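Local coordinates for protein Alpha/beta hydrolase (Streptomyces albidoflavus, PDB 6KSU) that probably acts as a penicillin-binding-protein-type cyclase that closes non-ribosomal peptides into macrolactams, joining residues of opposite chirality, at residues A[22-25]-A[26-30]; A[260-263]-A[264-268]. All coordinates share one frame; numbering follows the deposited sequence.

Interaction 1. Residues A[22-25]-A[26-30]; sequences GAEG and AERDA
The guanidinium of Arg-28 lies back over Glu-24, one turn earlier in the same helix. Glu-24 CB sits over one face of that group, 3.4 Å above its plane and displaced toward the rim. Gly-25 N approaches obliquely, 3.5 Å from Arg-28 NH1. The carboxylate of Glu-24 is turned 67° against the guanidinium plane. A single salt bridge joins them, from Glu-24 OE1 to Arg-28 NH2, and at 3.5 Å it is long. The arginine chain bends at chi2 (149°), and its aliphatic part runs past Glu-24 O. That oxygen already accepts the nearly straight bond from Arg-28 N at 3.1 Å. Glu-27 lies on a different side, with CG 3.2 Å from Ala-23 O. The N-H groups of Ala-26, Glu-27, Arg-28 and Asp-29 donate to the carbonyls four residues earlier, the regular pattern of an alpha helix from its first turn on. Glu-24 OE1 also lies close to the like-charged Asp-54, while Glu-27 has a long, weak ion pair with Arg-53. This N-terminal end of helix 23-41 is at the surface, where Arg-28 O bonds to Tyr-60 OH on strand 56-63, an outermost strand of the seven-stranded sheet.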
ATOM      1  N   GLY A  22       2.185  35.920   4.007  1.00 68.04           N
ATOM      2  CA  GLY A  22       0.992  36.299   4.739  1.00 64.30           C
ATOM      3  C   GLY A  22       0.203  35.115   5.259  1.00 65.80           C
ATOM      4  O   GLY A  22       0.584  34.490   6.253  1.00 68.50           O
ATOM      5  N   ALA A  23      -0.905  34.800   4.581  1.00 62.05           N
ATOM      6  CA  ALA A  23      -1.801  33.741   5.032  1.00 63.76           C
ATOM      7  C   ALA A  23      -1.278  32.335   4.732  1.00 60.72           C
ATOM      8  O   ALA A  23      -1.701  31.380   5.393  1.00 58.91           O
ATOM      9  CB  ALA A  23      -3.185  33.926   4.404  1.00 66.34           C
ATOM     10  N   GLU A  24      -0.381  32.177   3.752  1.00 61.00           N
ATOM     11  CA  GLU A  24       0.273  30.885   3.566  1.00 53.64           C
ATOM     12  C   GLU A  24       1.222  30.580   4.724  1.00 50.84           C
ATOM     13  O   GLU A  24       1.260  29.448   5.224  1.00 46.32           O
ATOM     14  CB  GLU A  24       1.008  30.853   2.223  1.00 52.13           C
ATOM     15  CG  GLU A  24       0.096  30.633   1.014  1.00 51.31           C
ATOM     16  CD  GLU A  24       0.724  31.082  -0.302  1.00 58.27           C
ATOM     17  OE1 GLU A  24       1.689  30.433  -0.760  1.00 54.77           O
ATOM     18  OE2 GLU A  24       0.252  32.085  -0.884  1.00 65.17           O
ATOM     19  N   GLY A  25       1.972  31.586   5.184  1.00 51.19           N
ATOM     20  CA  GLY A  25       2.849  31.383   6.328  1.00 44.24           C
ATOM     21  C   GLY A  25       2.092  31.001   7.582  1.00 44.12           C
ATOM     22  O   GLY A  25       2.552  30.171   8.373  1.00 40.53           O
ATOM     23  N   ALA A  26       0.914  31.596   7.783  1.00 48.92           N
ATOM     24  CA  ALA A  26       0.058  31.175   8.884  1.00 45.73           C
ATOM     25  C   ALA A  26      -0.300  29.692   8.777  1.00 46.63           C
ATOM     26  O   ALA A  26      -0.330  28.978   9.788  1.00 40.44           O
ATOM     27  CB  ALA A  26      -1.205  32.040   8.921  1.00 52.56           C
ATOM     28  N   GLU A  27      -0.568  29.205   7.556  1.00 47.85           N
ATOM     29  CA  GLU A  27      -0.999  27.817   7.400  1.00 42.49           C
ATOM     30  C   GLU A  27       0.119  26.843   7.753  1.00 41.19           C
ATOM     31  O   GLU A  27      -0.108  25.869   8.486  1.00 40.11           O
ATOM     32  CB  GLU A  27      -1.486  27.568   5.977  1.00 42.92           C
ATOM     33  CG  GLU A  27      -2.701  28.362   5.593  1.00 49.45           C
ATOM     34  CD  GLU A  27      -3.180  28.023   4.200  1.00 56.89           C
ATOM     35  OE1 GLU A  27      -2.324  27.790   3.312  1.00 50.98           O
ATOM     36  OE2 GLU A  27      -4.412  27.985   3.993  1.00 65.57           O
ATOM     37  N   ARG A  28       1.333  27.086   7.242  1.00 44.29           N
ATOM     38  CA  ARG A  28       2.450  26.205   7.571  1.00 39.66           C
ATOM     39  C   ARG A  28       2.685  26.168   9.072  1.00 34.86           C
ATOM     40  O   ARG A  28       3.033  25.122   9.629  1.00 35.82           O
ATOM     41  CB  ARG A  28       3.725  26.653   6.850  1.00 35.49           C
ATOM     42  CG  ARG A  28       3.674  26.639   5.321  1.00 39.69           C
ATOM     43  CD  ARG A  28       4.568  27.748   4.742  1.00 45.05           C
ATOM     44  NE  ARG A  28       4.297  28.009   3.328  1.00 50.08           N
ATOM     45  CZ  ARG A  28       4.401  29.205   2.751  1.00 55.13           C
ATOM     46  NH1 ARG A  28       4.773  30.263   3.464  1.00 54.44           N
ATOM     47  NH2 ARG A  28       4.131  29.344   1.459  1.00 60.21           N
ATOM     48  N   ASP A  29       2.511  27.307   9.744  1.00 39.91           N
ATOM     49  CA  ASP A  29       2.638  27.336  11.199  1.00 35.32           C
ATOM     50  C   ASP A  29       1.571  26.486  11.849  1.00 33.34           C
ATOM     51  O   ASP A  29       1.856  25.702  12.760  1.00 33.36           O
ATOM     52  CB  ASP A  29       2.549  28.770  11.705  1.00 40.34           C
ATOM     53  CG  ASP A  29       3.774  29.574  11.342  1.00 47.81           C
ATOM     54  OD1 ASP A  29       4.824  28.938  11.084  1.00 44.29           O
ATOM     55  OD2 ASP A  29       3.674  30.821  11.277  1.00 53.23           O
ATOM     56  N   ALA A  30       0.327  26.614  11.377  1.00 35.73           N
ATOM     57  CA  ALA A  30      -0.749  25.802  11.924  1.00 35.05           C
ATOM     58  C   ALA A  30      -0.510  24.321  11.684  1.00 31.27           C
ATOM     59  O   ALA A  30      -0.865  23.496  12.528  1.00 37.37           O
ATOM     60  CB  ALA A  30      -2.086  26.230  11.332  1.00 40.52           C
TER

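Interaction 2. Residues A[260-263]-A[264-268]; sequences SATD and LVTAA
Thr-266 turns its side chain back on Thr-262, one helical turn earlier. Its CB lies 3.5 Å from Thr-262 O and about as far from Asp-263 O. From there OG1 stands beside the backbone N (chi1 -61°), which brings it within 2.8 Å of Thr-262 O as a hydrogen-bond donor. The same hydroxyl oxygen is 4.2 Å from Thr-262 CG2. Thr-266 N also donates to Thr-262 O, at 2.9 Å. The two donors reach the carbonyl from opposite faces of its plane, with the hydroxyl well above it. Thr-262 OG1 points elsewhere, to Glu-59 and Ser-50.

The start of the helix is closed by a capping box. Ser-260 OG accepts from Asp-263 N at 2.8 Å, and Asp-263 OD2 accepts from Ser-260 N at 3.1 Å. The second bond meets the carboxylate from above its plane. Asp-263 OD2 has a further partner in Arg-225, a salt bridge. Leu-264 packs against Phe-81, Val-84 and Leu-88, and Val-265 lies on Ser-50 and Tyr-52 of strand 46-53, so the short helix is wedged between that sheet and helix 85-98.

The box supplies acceptors for backbone N-H groups at the helix start. The Ser-260 N-H and the salt bridge to Arg-225 both fall on Asp-263 OD2 and would be expected to stabilise its negative charge at the N-terminal end of the helix. The hydroxyl of Thr-266 is spent on a carbonyl of its own helix, giving that oxygen two donors.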
ATOM      1  N   SER A 260      12.512   8.920   3.880  1.00 14.62           N
ATOM      2  CA  SER A 260      11.913  10.008   4.631  1.00 18.57           C
ATOM      3  C   SER A 260      10.589  10.460   4.039  1.00 15.98           C
ATOM      4  O   SER A 260      10.295  10.257   2.861  1.00 18.26           O
ATOM      5  CB  SER A 260      12.854  11.210   4.680  1.00 19.46           C
ATOM      6  OG  SER A 260      12.612  12.002   3.547  1.00 23.94           O
ATOM      7  N   ALA A 261       9.821  11.153   4.871  1.00 19.76           N
ATOM      8  CA  ALA A 261       8.650  11.868   4.376  1.00 22.06           C
ATOM      9  C   ALA A 261       9.011  12.732   3.182  1.00 16.21           C
ATOM     10  O   ALA A 261       8.272  12.790   2.199  1.00 17.07           O
ATOM     11  CB  ALA A 261       8.055  12.742   5.491  1.00 13.42           C
ATOM     12  N   THR A 262      10.143  13.436   3.266  1.00 17.84           N
ATOM     13  CA  THR A 262      10.530  14.373   2.218  1.00 20.37           C
ATOM     14  C   THR A 262      10.894  13.646   0.929  1.00 22.41           C
ATOM     15  O   THR A 262      10.604  14.140  -0.167  1.00 22.07           O
ATOM     16  CB  THR A 262      11.694  15.233   2.716  1.00 21.51           C
ATOM     17  OG1 THR A 262      11.185  16.176   3.659  1.00 18.72           O
ATOM     18  CG2 THR A 262      12.383  16.002   1.569  1.00 22.38           C
ATOM     19  N   ASP A 263      11.542  12.480   1.045  1.00 17.57           N
ATOM     20  CA  ASP A 263      11.801  11.633  -0.123  1.00 20.70           C
ATOM     21  C   ASP A 263      10.501  11.307  -0.875  1.00 19.82           C
ATOM     22  O   ASP A 263      10.444  11.407  -2.106  1.00 19.66           O
ATOM     23  CB  ASP A 263      12.524  10.332   0.301  1.00 17.87           C
ATOM     24  CG  ASP A 263      13.928  10.578   0.870  1.00 21.22           C
ATOM     25  OD1 ASP A 263      14.495  11.674   0.625  1.00 25.19           O
ATOM     26  OD2 ASP A 263      14.478   9.683   1.563  1.00 14.67           O
ATOM     27  N   LEU A 264       9.440  10.929  -0.140  1.00 15.66           N
ATOM     28  CA  LEU A 264       8.185  10.547  -0.778  1.00 18.52           C
ATOM     29  C   LEU A 264       7.530  11.729  -1.466  1.00 19.07           C
ATOM     30  O   LEU A 264       6.925  11.573  -2.536  1.00 17.60           O
ATOM     31  CB  LEU A 264       7.210   9.954   0.239  1.00 18.01           C
ATOM     32  CG  LEU A 264       7.490   8.587   0.856  1.00 17.54           C
ATOM     33  CD1 LEU A 264       6.384   8.260   1.872  1.00 18.18           C
ATOM     34  CD2 LEU A 264       7.562   7.490  -0.197  1.00 17.03           C
ATOM     35  N   VAL A 265       7.592  12.907  -0.844  1.00 18.11           N
ATOM     36  CA  VAL A 265       7.071  14.110  -1.495  1.00 18.60           C
ATOM     37  C   VAL A 265       7.872  14.407  -2.765  1.00 22.53           C
ATOM     38  O   VAL A 265       7.311  14.774  -3.804  1.00 21.93           O
ATOM     39  CB  VAL A 265       7.082  15.294  -0.506  1.00 21.18           C
ATOM     40  CG1 VAL A 265       6.775  16.604  -1.201  1.00 23.13           C
ATOM     41  CG2 VAL A 265       6.075  15.049   0.629  1.00 21.51           C
ATOM     42  N   THR A 266       9.186  14.199  -2.717  1.00 18.78           N
ATOM     43  CA  THR A 266      10.010  14.459  -3.891  1.00 19.81           C
ATOM     44  C   THR A 266       9.596  13.557  -5.047  1.00 22.58           C
ATOM     45  O   THR A 266       9.399  14.024  -6.171  1.00 21.62           O
ATOM     46  CB  THR A 266      11.478  14.262  -3.531  1.00 21.47           C
ATOM     47  OG1 THR A 266      11.843  15.196  -2.486  1.00 23.44           O
ATOM     48  CG2 THR A 266      12.375  14.434  -4.760  1.00 20.12           C
ATOM     49  N   ALA A 267       9.412  12.255  -4.776  1.00 20.58           N
ATOM     50  CA  ALA A 267       8.973  11.321  -5.814  1.00 22.85           C
ATOM     51  C   ALA A 267       7.585  11.663  -6.348  1.00 18.97           C
ATOM     52  O   ALA A 267       7.247  11.298  -7.474  1.00 22.27           O
ATOM     53  CB  ALA A 267       8.995   9.888  -5.278  1.00 21.94           C
ATOM     54  N   ALA A 268       6.770  12.359  -5.561  1.00 17.92           N
ATOM     55  CA  ALA A 268       5.470  12.828  -6.022  1.00 18.44           C
ATOM     56  C   ALA A 268       5.563  14.069  -6.901  1.00 26.47           C
ATOM     57  O   ALA A 268       4.595  14.379  -7.609  1.00 23.17           O
ATOM     58  CB  ALA A 268       4.565  13.119  -4.816  1.00 19.16           C
TER

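Overall arrangement
From the N terminus, interaction 1 comes first, at the start of helix 23-41. Interaction 2 follows more than 200 residues later, in helix 261-268. Each is local to the opening turns of one helix and closes no long loop. They lie in series, neither nested nor crossing. Their centres are 21 Å apart and their nearest atoms about 12 Å, so they do not touch. The seven-stranded antiparallel sheet links them indirectly. Residues 22-30 meet it through Tyr-60 on strand 56-63, and residues 260-268 through strands 46-53 and 344-350. Interaction 1 is at the surface, whereas interaction 2 is buried beside helix 85-98. The arrangement is consistent with a beta-lactamase-like domain; the C-terminal eight-stranded barrel follows later in the chain.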